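Local structure of spindle pole body-associated protein VIK1 (Saccharomyces cerevisiae, 2O0A) at residues A[28-33]-A[62-67]; A[93-98]-A[260-265]; A[125-130]-A[171-176]; A[143-148]-A[180-185]; A[196-201]-A[226-231]. The protein helps organise microtubules with the minus-end-directed motor Kar3, recruiting it to microtubules and spindle poles, and has a kinesin-like C-terminal motor domain lacking a nucleotide-binding site. All coordinates share one frame; numbering follows the deposited sequence.

Contact 1. Residues A[28-33]-A[62-67]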
# COMPACT_ATOMS: atom_id res chain seq x y z
N CYS A 28 -6.69 -7.34 1.50
CA CYS A 28 -7.40 -6.23 0.87
C CYS A 28 -8.21 -5.50 1.93
O CYS A 28 -9.12 -6.06 2.56
CB CYS A 28 -8.29 -6.73 -0.27
SG CYS A 28 -9.04 -5.43 -1.25
N TYR A 29 -7.82 -4.25 2.17
CA TYR A 29 -8.39 -3.44 3.23
C TYR A 29 -9.05 -2.23 2.63
O TYR A 29 -8.53 -1.68 1.68
CB TYR A 29 -7.27 -2.99 4.16
CG TYR A 29 -6.75 -4.11 5.04
CD1 TYR A 29 -7.09 -4.15 6.38
CD2 TYR A 29 -5.92 -5.13 4.52
CE1 TYR A 29 -6.63 -5.17 7.21
CE2 TYR A 29 -5.45 -6.15 5.35
CZ TYR A 29 -5.81 -6.16 6.68
OH TYR A 29 -5.35 -7.16 7.51
N ALA A 30 -10.19 -1.81 3.19
CA ALA A 30 -10.85 -0.58 2.76
C ALA A 30 -10.62 0.49 3.81
O ALA A 30 -10.88 0.26 4.99
CB ALA A 30 -12.35 -0.82 2.56
N TYR A 31 -10.14 1.65 3.39
CA TYR A 31 -9.90 2.77 4.28
C TYR A 31 -10.87 3.85 3.81
O TYR A 31 -10.69 4.42 2.73
CB TYR A 31 -8.44 3.19 4.14
CG TYR A 31 -7.87 4.13 5.17
CD1 TYR A 31 -8.51 4.38 6.39
CD2 TYR A 31 -6.63 4.72 4.95
CE1 TYR A 31 -7.94 5.24 7.33
CE2 TYR A 31 -6.06 5.56 5.88
CZ TYR A 31 -6.71 5.82 7.07
OH TYR A 31 -6.11 6.68 7.96
N VAL A 32 -11.89 4.13 4.60
CA VAL A 32 -13.09 4.79 4.06
C VAL A 32 -13.39 6.12 4.73
O VAL A 32 -13.22 6.25 5.94
CB VAL A 32 -14.34 3.86 4.12
CG1 VAL A 32 -14.08 2.52 3.42
CG2 VAL A 32 -14.82 3.66 5.56
N MET A 33 -13.84 7.09 3.93
CA MET A 33 -14.36 8.35 4.46
C MET A 33 -15.89 8.34 4.35
O MET A 33 -16.43 8.84 3.36
CB MET A 33 -13.75 9.55 3.72
CG MET A 33 -12.32 9.82 4.11
SD MET A 33 -12.25 10.65 5.70
CE MET A 33 -11.81 12.31 5.18
N ASN A 62 -10.62 -7.62 4.48
CA ASN A 62 -10.04 -8.11 5.72
C ASN A 62 -10.45 -7.22 6.89
O ASN A 62 -10.74 -7.70 8.00
CB ASN A 62 -8.52 -8.26 5.58
CG ASN A 62 -8.15 -9.29 4.53
OD1 ASN A 62 -7.62 -8.94 3.49
ND2 ASN A 62 -8.48 -10.55 4.77
N ARG A 63 -10.50 -5.91 6.64
CA ARG A 63 -11.03 -4.95 7.60
C ARG A 63 -11.45 -3.70 6.84
O ARG A 63 -10.82 -3.33 5.84
CB ARG A 63 -9.97 -4.63 8.67
CG ARG A 63 -10.42 -3.64 9.73
CD ARG A 63 -9.64 -3.79 11.01
NE ARG A 63 -9.96 -5.01 11.78
CZ ARG A 63 -11.04 -5.15 12.55
NH1 ARG A 63 -11.93 -4.18 12.66
NH2 ARG A 63 -11.22 -6.29 13.22
N VAL A 64 -12.52 -3.07 7.32
CA VAL A 64 -12.99 -1.76 6.86
C VAL A 64 -12.64 -0.75 7.94
O VAL A 64 -13.06 -0.87 9.10
CB VAL A 64 -14.51 -1.77 6.55
CG1 VAL A 64 -15.02 -0.36 6.27
CG2 VAL A 64 -14.76 -2.69 5.37
N ILE A 65 -11.83 0.22 7.57
CA ILE A 65 -11.22 1.13 8.52
C ILE A 65 -11.78 2.53 8.33
O ILE A 65 -11.63 3.11 7.27
CB ILE A 65 -9.67 1.16 8.29
CG1 ILE A 65 -9.07 -0.23 8.50
CG2 ILE A 65 -9.01 2.17 9.21
CD1 ILE A 65 -7.68 -0.40 7.87
N PRO A 66 -12.40 3.10 9.38
CA PRO A 66 -12.96 4.44 9.25
C PRO A 66 -11.93 5.55 9.45
O PRO A 66 -11.37 5.70 10.54
CB PRO A 66 -14.03 4.48 10.35
CG PRO A 66 -13.51 3.54 11.40
CD PRO A 66 -12.62 2.53 10.72
N HIS A 67 -11.71 6.34 8.41
CA HIS A 67 -10.76 7.45 8.46
C HIS A 67 -11.10 8.54 9.50
O HIS A 67 -10.21 9.18 10.03
CB HIS A 67 -10.60 8.08 7.06
CG HIS A 67 -9.45 9.03 6.95
ND1 HIS A 67 -8.24 8.67 6.40
CD2 HIS A 67 -9.34 10.34 7.28
CE1 HIS A 67 -7.43 9.71 6.43
NE2 HIS A 67 -8.07 10.73 6.95

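Contact 2. Residues A[93-98]-A[260-265]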
# COMPACT_ATOMS: atom_id res chain seq x y z
N ASN A 93 10.30 -10.11 1.16
CA ASN A 93 10.04 -8.90 0.36
C ASN A 93 8.54 -8.71 0.24
O ASN A 93 7.78 -9.69 0.10
CB ASN A 93 10.68 -9.04 -1.02
CG ASN A 93 12.17 -9.22 -0.94
OD1 ASN A 93 12.83 -8.74 0.00
ND2 ASN A 93 12.71 -9.94 -1.92
N PHE A 94 8.10 -7.46 0.34
CA PHE A 94 6.68 -7.21 0.51
C PHE A 94 6.24 -5.88 -0.05
O PHE A 94 7.05 -5.08 -0.47
CB PHE A 94 6.26 -7.38 1.98
CG PHE A 94 6.82 -6.35 2.95
CD1 PHE A 94 5.96 -5.50 3.63
CD2 PHE A 94 8.20 -6.28 3.24
CE1 PHE A 94 6.42 -4.57 4.56
CE2 PHE A 94 8.69 -5.37 4.19
CZ PHE A 94 7.79 -4.50 4.84
N ASN A 95 4.94 -5.66 -0.04
CA ASN A 95 4.42 -4.44 -0.65
C ASN A 95 3.20 -3.88 0.04
O ASN A 95 2.57 -4.55 0.87
CB ASN A 95 4.17 -4.64 -2.16
CG ASN A 95 2.98 -5.53 -2.45
OD1 ASN A 95 1.85 -5.25 -2.04
ND2 ASN A 95 3.23 -6.61 -3.21
N LEU A 96 2.92 -2.62 -0.30
CA LEU A 96 1.66 -1.97 0.01
C LEU A 96 1.20 -1.33 -1.28
O LEU A 96 1.87 -0.46 -1.82
CB LEU A 96 1.87 -0.92 1.12
CG LEU A 96 0.70 0.00 1.44
CD1 LEU A 96 -0.56 -0.79 1.76
CD2 LEU A 96 1.04 0.98 2.58
N ILE A 97 0.08 -1.82 -1.81
CA ILE A 97 -0.46 -1.31 -3.08
C ILE A 97 -1.70 -0.50 -2.75
O ILE A 97 -2.72 -1.06 -2.34
CB ILE A 97 -0.76 -2.47 -4.05
CG1 ILE A 97 0.54 -3.18 -4.40
CG2 ILE A 97 -1.47 -1.93 -5.34
CD1 ILE A 97 0.38 -4.54 -5.07
N SER A 98 -1.58 0.83 -2.90
CA SER A 98 -2.61 1.76 -2.47
C SER A 98 -3.35 2.34 -3.67
O SER A 98 -2.73 2.92 -4.56
CB SER A 98 -1.98 2.88 -1.62
OG SER A 98 -2.99 3.78 -1.18
N SER A 260 3.19 -11.71 -7.84
CA SER A 260 3.69 -13.09 -7.89
C SER A 260 4.82 -13.39 -6.92
O SER A 260 4.90 -14.51 -6.38
CB SER A 260 4.07 -13.50 -9.32
OG SER A 260 5.17 -12.77 -9.79
N ASP A 261 5.68 -12.40 -6.66
CA ASP A 261 6.97 -12.67 -6.01
C ASP A 261 7.23 -11.95 -4.69
O ASP A 261 8.30 -12.12 -4.10
CB ASP A 261 8.11 -12.36 -7.00
CG ASP A 261 8.09 -13.27 -8.23
OD1 ASP A 261 7.30 -14.23 -8.27
OD2 ASP A 261 8.88 -13.01 -9.16
N THR A 262 6.26 -11.15 -4.24
CA THR A 262 6.35 -10.49 -2.93
C THR A 262 5.05 -10.68 -2.18
O THR A 262 4.02 -11.03 -2.79
CB THR A 262 6.71 -8.95 -3.04
OG1 THR A 262 5.61 -8.23 -3.62
CG2 THR A 262 7.93 -8.72 -3.91
N LYS A 263 5.08 -10.49 -0.86
CA LYS A 263 3.86 -10.48 -0.06
C LYS A 263 3.14 -9.18 -0.35
O LYS A 263 3.77 -8.13 -0.42
CB LYS A 263 4.17 -10.54 1.44
CG LYS A 263 4.88 -11.80 1.91
CD LYS A 263 3.93 -12.98 1.94
CE LYS A 263 3.05 -12.99 3.17
NZ LYS A 263 2.14 -14.19 3.16
N SER A 264 1.82 -9.26 -0.50
CA SER A 264 1.00 -8.09 -0.87
C SER A 264 0.00 -7.63 0.18
O SER A 264 -0.53 -8.40 0.98
CB SER A 264 0.23 -8.34 -2.18
OG SER A 264 1.08 -8.61 -3.28
N PHE A 265 -0.28 -6.33 0.14
CA PHE A 265 -1.31 -5.74 0.98
C PHE A 265 -1.98 -4.69 0.12
O PHE A 265 -1.38 -3.65 -0.19
CB PHE A 265 -0.62 -5.08 2.19
CG PHE A 265 -1.55 -4.54 3.27
CD1 PHE A 265 -1.47 -5.04 4.57
CD2 PHE A 265 -2.44 -3.47 3.02
CE1 PHE A 265 -2.26 -4.53 5.61
CE2 PHE A 265 -3.25 -2.96 4.05
CZ PHE A 265 -3.15 -3.49 5.35
O HOH W 1 10.88 -11.61 -3.52

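Contact 3. Residues A[125-130]-A[171-176]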
# COMPACT_ATOMS: atom_id res chain seq x y z
N GLN A 125 17.16 -1.03 14.05
CA GLN A 125 17.51 -2.35 13.56
C GLN A 125 18.10 -2.35 12.15
O GLN A 125 18.78 -3.31 11.77
CB GLN A 125 16.28 -3.25 13.57
CG GLN A 125 15.57 -3.39 14.91
CD GLN A 125 14.24 -4.10 14.74
OE1 GLN A 125 13.24 -3.49 14.34
NE2 GLN A 125 14.22 -5.39 14.99
N TYR A 126 17.82 -1.30 11.38
CA TYR A 126 18.16 -1.28 9.94
C TYR A 126 18.69 0.06 9.50
O TYR A 126 18.30 1.11 10.04
CB TYR A 126 16.92 -1.56 9.08
CG TYR A 126 16.22 -2.85 9.39
CD1 TYR A 126 16.63 -4.05 8.81
CD2 TYR A 126 15.13 -2.87 10.27
CE1 TYR A 126 15.99 -5.25 9.10
CE2 TYR A 126 14.47 -4.05 10.54
CZ TYR A 126 14.91 -5.24 9.98
OH TYR A 126 14.25 -6.41 10.27
N VAL A 127 19.55 0.03 8.47
CA VAL A 127 19.77 1.23 7.67
C VAL A 127 18.75 1.18 6.52
O VAL A 127 18.56 0.14 5.88
CB VAL A 127 21.20 1.32 7.11
CG1 VAL A 127 21.34 2.51 6.16
CG2 VAL A 127 22.19 1.50 8.26
N ILE A 128 18.07 2.29 6.33
CA ILE A 128 16.89 2.35 5.45
C ILE A 128 17.17 3.24 4.24
O ILE A 128 17.63 4.38 4.40
CB ILE A 128 15.65 2.88 6.23
CG1 ILE A 128 15.36 1.96 7.42
CG2 ILE A 128 14.43 2.99 5.31
CD1 ILE A 128 14.28 2.45 8.35
N THR A 129 16.92 2.71 3.04
CA THR A 129 17.06 3.51 1.82
C THR A 129 15.72 3.70 1.13
O THR A 129 14.78 2.94 1.36
CB THR A 129 18.00 2.84 0.80
OG1 THR A 129 17.35 1.70 0.24
CG2 THR A 129 19.27 2.39 1.49
N LEU A 130 15.66 4.70 0.27
CA LEU A 130 14.44 4.98 -0.49
C LEU A 130 14.74 5.45 -1.90
O LEU A 130 15.65 6.23 -2.12
CB LEU A 130 13.57 6.01 0.27
CG LEU A 130 12.15 6.29 -0.25
CD1 LEU A 130 11.16 6.60 0.89
CD2 LEU A 130 12.16 7.42 -1.28
N LEU A 171 18.87 7.14 -5.21
CA LEU A 171 18.67 6.44 -3.95
C LEU A 171 19.18 7.29 -2.79
O LEU A 171 20.30 7.83 -2.84
CB LEU A 171 19.39 5.09 -3.96
CG LEU A 171 19.22 4.20 -2.71
CD1 LEU A 171 19.23 2.73 -3.05
CD2 LEU A 171 20.26 4.51 -1.64
N VAL A 172 18.36 7.41 -1.76
CA VAL A 172 18.72 8.18 -0.57
C VAL A 172 18.74 7.25 0.64
O VAL A 172 17.86 6.40 0.81
CB VAL A 172 17.73 9.32 -0.32
CG1 VAL A 172 18.08 10.08 0.96
CG2 VAL A 172 17.70 10.29 -1.52
N ILE A 173 19.76 7.41 1.48
CA ILE A 173 19.78 6.76 2.78
C ILE A 173 19.10 7.68 3.79
O ILE A 173 19.52 8.82 3.97
CB ILE A 173 21.22 6.43 3.20
CG1 ILE A 173 21.82 5.44 2.19
CG2 ILE A 173 21.21 5.86 4.61
CD1 ILE A 173 23.29 5.14 2.40
N ILE A 174 18.03 7.19 4.42
CA ILE A 174 17.25 8.02 5.34
C ILE A 174 17.76 7.92 6.78
O ILE A 174 17.77 6.85 7.37
CB ILE A 174 15.75 7.60 5.33
CG1 ILE A 174 15.19 7.63 3.91
CG2 ILE A 174 14.94 8.51 6.28
CD1 ILE A 174 13.70 7.34 3.87
N GLU A 175 18.19 9.05 7.34
CA GLU A 175 18.64 9.09 8.74
C GLU A 175 17.53 9.63 9.64
O GLU A 175 17.27 9.07 10.71
CB GLU A 175 19.88 9.99 8.89
CG GLU A 175 21.03 9.68 7.93
CD GLU A 175 21.77 8.39 8.25
OE1 GLU A 175 21.55 7.82 9.34
OE2 GLU A 175 22.58 7.95 7.40
N ASN A 176 16.89 10.71 9.20
CA ASN A 176 15.87 11.39 10.00
C ASN A 176 14.58 11.59 9.20
O ASN A 176 14.19 12.72 8.89
CB ASN A 176 16.41 12.72 10.53
CG ASN A 176 17.72 12.57 11.30
OD1 ASN A 176 17.82 11.79 12.24
ND2 ASN A 176 18.73 13.32 10.89
O HOH W 2 18.73 4.51 8.05

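Contact 4. Residues A[143-148]-A[180-185]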
# COMPACT_ATOMS: atom_id res chain seq x y z
N ASP A 143 12.00 10.57 -12.19
CA ASP A 143 12.67 10.29 -10.92
C ASP A 143 12.18 11.33 -9.93
O ASP A 143 12.53 12.51 -10.02
CB ASP A 143 14.19 10.37 -11.09
CG ASP A 143 14.95 9.89 -9.87
OD1 ASP A 143 14.40 9.96 -8.75
OD2 ASP A 143 16.09 9.44 -10.05
N MET A 144 11.35 10.90 -8.98
CA MET A 144 10.70 11.85 -8.06
C MET A 144 11.65 12.44 -7.01
O MET A 144 11.28 13.38 -6.28
CB MET A 144 9.47 11.22 -7.40
CG MET A 144 8.42 10.73 -8.38
SD MET A 144 7.78 12.06 -9.41
CE MET A 144 7.09 13.13 -8.14
N LEU A 145 12.87 11.92 -6.94
CA LEU A 145 13.87 12.44 -6.01
C LEU A 145 14.79 13.48 -6.67
O LEU A 145 15.70 14.00 -6.02
CB LEU A 145 14.66 11.32 -5.34
CG LEU A 145 13.84 10.33 -4.50
CD1 LEU A 145 14.75 9.40 -3.73
CD2 LEU A 145 12.81 11.02 -3.57
N LEU A 146 14.52 13.75 -7.95
CA LEU A 146 15.23 14.78 -8.71
C LEU A 146 14.24 15.78 -9.32
O LEU A 146 13.02 15.66 -9.14
CB LEU A 146 16.09 14.14 -9.80
CG LEU A 146 17.11 13.07 -9.39
CD1 LEU A 146 17.83 12.48 -10.59
CD2 LEU A 146 18.12 13.60 -8.38
N ASP A 147 14.76 16.78 -10.03
CA ASP A 147 13.91 17.72 -10.77
C ASP A 147 13.35 17.11 -12.06
O ASP A 147 13.93 16.17 -12.63
CB ASP A 147 14.67 19.01 -11.07
CG ASP A 147 14.98 19.81 -9.82
OD1 ASP A 147 15.49 19.23 -8.83
OD2 ASP A 147 14.73 21.04 -9.82
N TYR A 148 12.21 17.64 -12.49
CA TYR A 148 11.50 17.20 -13.70
C TYR A 148 12.39 17.05 -14.94
O TYR A 148 13.06 17.99 -15.36
CB TYR A 148 10.33 18.15 -13.98
CG TYR A 148 9.68 17.99 -15.34
CD1 TYR A 148 8.90 16.87 -15.63
CD2 TYR A 148 9.83 18.96 -16.33
CE1 TYR A 148 8.30 16.71 -16.88
CE2 TYR A 148 9.24 18.82 -17.58
CZ TYR A 148 8.47 17.69 -17.85
OH TYR A 148 7.88 17.55 -19.08
N ASP A 180 15.39 13.88 5.09
CA ASP A 180 16.35 13.45 4.08
C ASP A 180 15.76 13.39 2.70
O ASP A 180 16.45 13.06 1.72
CB ASP A 180 16.95 12.11 4.48
CG ASP A 180 17.85 12.22 5.69
OD1 ASP A 180 18.59 13.22 5.78
OD2 ASP A 180 17.79 11.33 6.55
N LEU A 181 14.47 13.71 2.61
CA LEU A 181 13.76 13.63 1.34
C LEU A 181 13.43 15.03 0.82
O LEU A 181 13.43 16.00 1.61
CB LEU A 181 12.50 12.78 1.49
CG LEU A 181 12.78 11.32 1.87
CD1 LEU A 181 11.48 10.62 2.22
CD2 LEU A 181 13.53 10.58 0.77
N PRO A 182 13.14 15.15 -0.49
CA PRO A 182 12.89 16.48 -1.03
C PRO A 182 11.75 17.20 -0.34
O PRO A 182 10.82 16.59 0.21
CB PRO A 182 12.55 16.20 -2.50
CG PRO A 182 13.24 14.90 -2.79
CD PRO A 182 13.06 14.12 -1.54
N LEU A 183 11.81 18.53 -0.38
CA LEU A 183 10.75 19.34 0.19
C LEU A 183 9.37 19.07 -0.41
O LEU A 183 8.35 19.32 0.26
CB LEU A 183 11.11 20.82 0.07
CG LEU A 183 12.28 21.26 0.96
CD1 LEU A 183 12.88 22.55 0.39
CD2 LEU A 183 11.86 21.41 2.41
N ASN A 184 9.34 18.58 -1.65
CA ASN A 184 8.07 18.30 -2.32
C ASN A 184 7.65 16.84 -2.24
O ASN A 184 6.73 16.42 -2.93
CB ASN A 184 8.13 18.74 -3.79
CG ASN A 184 8.95 17.82 -4.66
OD1 ASN A 184 9.69 16.96 -4.17
ND2 ASN A 184 8.82 17.99 -5.97
N PHE A 185 8.33 16.08 -1.39
CA PHE A 185 8.08 14.63 -1.31
C PHE A 185 6.62 14.27 -1.09
O PHE A 185 6.12 13.31 -1.70
CB PHE A 185 8.96 13.98 -0.24
CG PHE A 185 8.71 12.51 -0.09
CD1 PHE A 185 9.29 11.60 -0.96
CD2 PHE A 185 7.91 12.04 0.97
CE1 PHE A 185 9.05 10.21 -0.80
CE2 PHE A 185 7.68 10.68 1.13
CZ PHE A 185 8.24 9.77 0.25
O HOH W 3 9.12 14.05 -4.70
O HOH W 4 11.55 16.10 -7.04

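Contact 5. Residues A[196-201]-A[226-231]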
# COMPACT_ATOMS: atom_id res chain seq x y z
N SER A 196 -2.19 10.10 -15.67
CA SER A 196 -2.24 8.66 -15.44
C SER A 196 -0.86 8.04 -15.24
O SER A 196 0.13 8.48 -15.83
CB SER A 196 -2.97 7.96 -16.59
OG SER A 196 -2.75 6.55 -16.55
N GLY A 197 -0.82 7.00 -14.40
CA GLY A 197 0.37 6.20 -14.22
C GLY A 197 0.43 5.55 -12.85
O GLY A 197 -0.58 5.20 -12.27
N MET A 198 1.64 5.41 -12.34
CA MET A 198 1.85 4.68 -11.11
C MET A 198 3.10 5.17 -10.41
O MET A 198 4.17 5.24 -11.01
CB MET A 198 1.98 3.20 -11.43
CG MET A 198 2.13 2.28 -10.21
SD MET A 198 2.09 0.53 -10.67
CE MET A 198 3.70 0.36 -11.40
N GLY A 199 2.97 5.51 -9.13
CA GLY A 199 4.15 5.79 -8.33
C GLY A 199 4.72 4.50 -7.75
O GLY A 199 3.98 3.59 -7.37
N ILE A 200 6.05 4.42 -7.69
CA ILE A 200 6.73 3.30 -7.05
C ILE A 200 7.74 3.84 -6.07
O ILE A 200 8.67 4.56 -6.44
CB ILE A 200 7.50 2.41 -8.05
CG1 ILE A 200 6.57 1.90 -9.15
CG2 ILE A 200 8.18 1.26 -7.30
CD1 ILE A 200 7.33 1.30 -10.34
N ILE A 201 7.57 3.49 -4.80
CA ILE A 201 8.57 3.77 -3.79
C ILE A 201 9.18 2.44 -3.39
O ILE A 201 8.46 1.53 -3.04
CB ILE A 201 7.97 4.53 -2.60
CG1 ILE A 201 7.87 6.01 -2.98
CG2 ILE A 201 8.83 4.37 -1.32
CD1 ILE A 201 7.15 6.89 -1.98
N ILE A 226 3.26 1.07 -3.79
CA ILE A 226 2.73 1.37 -5.11
C ILE A 226 1.54 2.31 -4.95
O ILE A 226 0.63 2.04 -4.17
CB ILE A 226 2.29 0.07 -5.83
CG1 ILE A 226 3.48 -0.88 -5.99
CG2 ILE A 226 1.58 0.40 -7.15
CD1 ILE A 226 4.65 -0.31 -6.80
N GLU A 227 1.56 3.45 -5.67
CA GLU A 227 0.46 4.40 -5.63
C GLU A 227 -0.24 4.41 -6.98
O GLU A 227 0.35 4.76 -8.00
CB GLU A 227 0.95 5.79 -5.26
CG GLU A 227 1.40 5.89 -3.82
CD GLU A 227 2.02 7.25 -3.51
OE1 GLU A 227 3.23 7.41 -3.70
OE2 GLU A 227 1.28 8.13 -3.05
N LEU A 228 -1.51 4.03 -6.96
CA LEU A 228 -2.37 4.16 -8.13
C LEU A 228 -3.44 5.15 -7.72
O LEU A 228 -4.44 4.77 -7.13
CB LEU A 228 -2.95 2.80 -8.50
CG LEU A 228 -1.93 1.77 -9.02
CD1 LEU A 228 -2.46 0.38 -8.89
CD2 LEU A 228 -1.53 2.11 -10.47
N ASN A 229 -3.22 6.43 -8.01
CA ASN A 229 -3.94 7.49 -7.27
C ASN A 229 -4.96 8.28 -8.10
O ASN A 229 -5.38 9.37 -7.70
CB ASN A 229 -2.97 8.43 -6.54
CG ASN A 229 -2.26 7.78 -5.34
OD1 ASN A 229 -2.47 6.59 -5.00
ND2 ASN A 229 -1.40 8.56 -4.69
N ASN A 230 -5.34 7.72 -9.24
CA ASN A 230 -6.50 8.20 -9.99
C ASN A 230 -7.21 7.05 -10.70
O ASN A 230 -6.64 5.96 -10.82
CB ASN A 230 -6.12 9.36 -10.93
CG ASN A 230 -4.97 9.01 -11.85
OD1 ASN A 230 -4.00 9.78 -11.95
ND2 ASN A 230 -5.07 7.88 -12.55
N LEU A 231 -8.46 7.26 -11.13
CA LEU A 231 -9.27 6.16 -11.68
C LEU A 231 -8.63 5.53 -12.91
O LEU A 231 -8.66 4.31 -13.06
CB LEU A 231 -10.71 6.58 -12.00
CG LEU A 231 -11.61 5.41 -12.47
CD1 LEU A 231 -11.89 4.40 -11.35
CD2 LEU A 231 -12.92 5.91 -13.06

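Contact 1. Residues A[28-33]-A[62-67]
Asn62 OD1 accepts the backbone N-H of Cys28 over 2.7 Å, while Asn62 N donates to Cys28 O, so one residue meets both polar backbone atoms of Cys28. Asn62 CB lies over one face of the Tyr29 ring, a CH-pi contact 3.9 Å from its centroid. Farther along, Ala30 and Val32 each give and take one backbone bond, Ile65 N reaching Ala30 O at 2.7 Å. Tyr31 holds CG anti to its own N (chi1 -167°), which brings CD1 to 3.6 Å from Ile65 CG2 and sets Ile65 O at the ring edge, in plane. The Tyr31 and His67 rings meet obliquely, planes 43° apart, while the Tyr31 hydroxyl bonds to Val70 O. Without the Tyr31 ring, an alanine here would probably open a gap beside Ile65 CG2 and His67 and leave Val70 O without its hydroxyl partner. Axes 4.7 Å apart and inclined by 18° identify a parallel pair, strand 63-66 flanking strand 27-32 in the central sheet of the kinesin motor-domain fold.

Contact 2. Residues A[93-98]-A[260-265]
Asn95 meets the loop 262-264 where it leads from helix 250-261 into strand 265-270, the parallel neighbour of strand 94-99 in the central sheet of a kinesin-like motor fold. Both carboxamide ends of Asn95 are used: ND2 donates to Thr262 OG1 at 2.9 Å and to Ser264 OG, the latter in the amide plane, while OD1 receives Phe265 N at 3.2 Å from 38° above the carbonyl plane. With chi1 at 71°, CG sits between N and the carbonyl carbon, which turns the amide across the gap. With an alanine in its place, Phe265 N and both hydroxyls would probably lose these partners. The backbone adds Lys263 N to Asn93 O, on a lone pair, and Ile97 N to Phe265 O at 2.8 Å. Leu96 CD1 packs 3.5 Å from Phe265 CD2. In the second shell, Leu258 O bonds Thr262 OG1, Glu21 pairs with Lys263 NZ, and Asp222 N bonds Asn93 OD1. A water accepts from Asn93 ND2 at 2.9 Å and donates to Asp261 O at 2.7 Å.

Contact 3. Residues A[125-130]-A[171-176]
The flat groups that meet between Ile128-Leu130 and Val172-Ile174 are peptide units, not rings, and they join through their polar atoms. Ile174 N points nearly down the carbonyl bond of Ile128, 2.8 Å from its O. Val172 and Leu130 exchange a pair of bonds: Leu130 N lies 2.8 Å from Val172 O, and Val172 N approaches Leu130 O within the carbonyl plane at 3.0 Å. Ile173 CA, Thr129 CA and Leu171 CA add C-H...O contacts to these same three oxygens. The strands pair antiparallel, Leu130-Val172 hydrogen-bonded and Thr129-Ile173 not, but their directions differ by 138°, a strong twist. Past Ile128 a water bridges them, accepting from Ile128 N at 2.9 Å and donating to Ile174 O at 2.6 Å.

On one face of the sheet Thr129 CB sits 3.7 Å from Leu171 CD2. The Thr129 hydroxyl is bonded to Gln204 OE1, and Ile173 CG2 meets Val127 CG1. On the other face Ile174 CG1 stands anti to the carbonyl carbon (chi1 -55°), which carries Ile174 CD1 over to Leu130 CB, 3.8 Å away. Helix 105-116 covers that second face, its Ile112 touching Leu130 and its Ala116 touching Ile128 and Ile174. Short strand 172-174 thus pairs with strand 126-136 of the central mixed sheet of the kinesin-like motor domain, and strand 126-136 pairs antiparallel with strand 197-207 as well.

Contact 4. Residues A[143-148]-A[180-185]
The Leu145 side chain stands roughly perpendicular to that of Pro182, the leucine branch CD2 meeting the proline ring at CD, 3.7 Å away. The leucine holds CG anti to its carbonyl carbon (chi1 -60°), which carries CD2 across to the other loop. The same methyl approaches the Phe185 ring at its edge, near the ring plane, with 4.4 Å from CD2 to Phe185 CD1. Leu181 takes a different side of that ring: its CD1 stands 3.7 Å above the plane, over the centre, and its CD2 loosely faces Leu145 CD2. One apolar cluster therefore draws on both loops of the motor-like domain, the one after strand 141-143 and the one leading to strand 197-207, with Phe132 of strand 126-136 against Leu145 and Ile112 of helix 105-116 against Leu181 and Phe185. Each loop turns on itself by a type I beta turn, Asp143 to Leu146 and Pro182 to Phe185. An Asx turn reinforces the first, Asp143 OD1 accepting Leu145 N at 3.1 Å. No direct hydrogen bond joins the two loops; one water lies 2.8 Å from Met144 O and 3.0 Å from Asn184 OD1. A second water donates to Met144 O and to Leu146 O, the latter at 2.6 Å.

Contact 5. Residues A[196-201]-A[226-231]
Gly199 and Glu227 carry the backbone bonding: each N donates to the other's O, both at 3.0 Å, as expected of an antiparallel hydrogen-bonded pair. Gly199 N meets a lone pair of Glu227 O in the carbonyl plane, whereas Glu227 N is tilted 32° from the plane of the Gly199 carbonyl. Met198 CA and Ile226 CA add C-H...O contacts to these two oxygens.

Apolar contacts run along the strands. The Met198 chain, extended to chi2 and bent at chi3 (74°), lays SD 3.6 Å from Ile226 CG2 and CG 3.7 Å from Leu228 CD2. Ile200 and Ile226 run alongside each other in the same direction, with CG1 of Ile200 3.8 Å from CD1 of Ile226. Helix 250-261 covers Met198 and Ile226.

Charged and polar groups gather at Glu227. Its OE2 takes a bond from Asn229 ND2 at 3.2 Å, approached from above the carboxylate plane, and OE1 forms a salt bridge with Arg108.

Gly197 adopts backbone angles at which a CB would collide with the carbonyl O of Ser196, which calls for glycine. The strands, 160° apart in direction, form an antiparallel pair in the central sheet of the kinesin motor fold; the end of strand 221-228, leading into helix 231-243, probably corresponds to the switch II region of active kinesins, here in a domain without a nucleotide site.

Four of the contacts reach one central mixed sheet, and contact 4 packs loops against it. Contact 1 comes first along the chain; contact 2 spans residues 93 to 265, so contacts 3, 4 and 5 fall within its interval. Strand 265-270 links contacts 1 and 2, with Tyr29 CD2 3.3 Å from Phe265 CZ, and strands 94-99 and 221-228 join contacts 2 and 5. Leu130 and Phe185 both reach Ile201 of contact 5. Contacts 3 and 4 interleave in sequence, touch at Leu130 O and Leu145 CD1 (3.7 Å), and have centres about 29 Å from that of contact 1. Direct touches thus run from contact 1 through 2 and 5 to 3 and 4, across a kinesin-like core without a nucleotide-binding site.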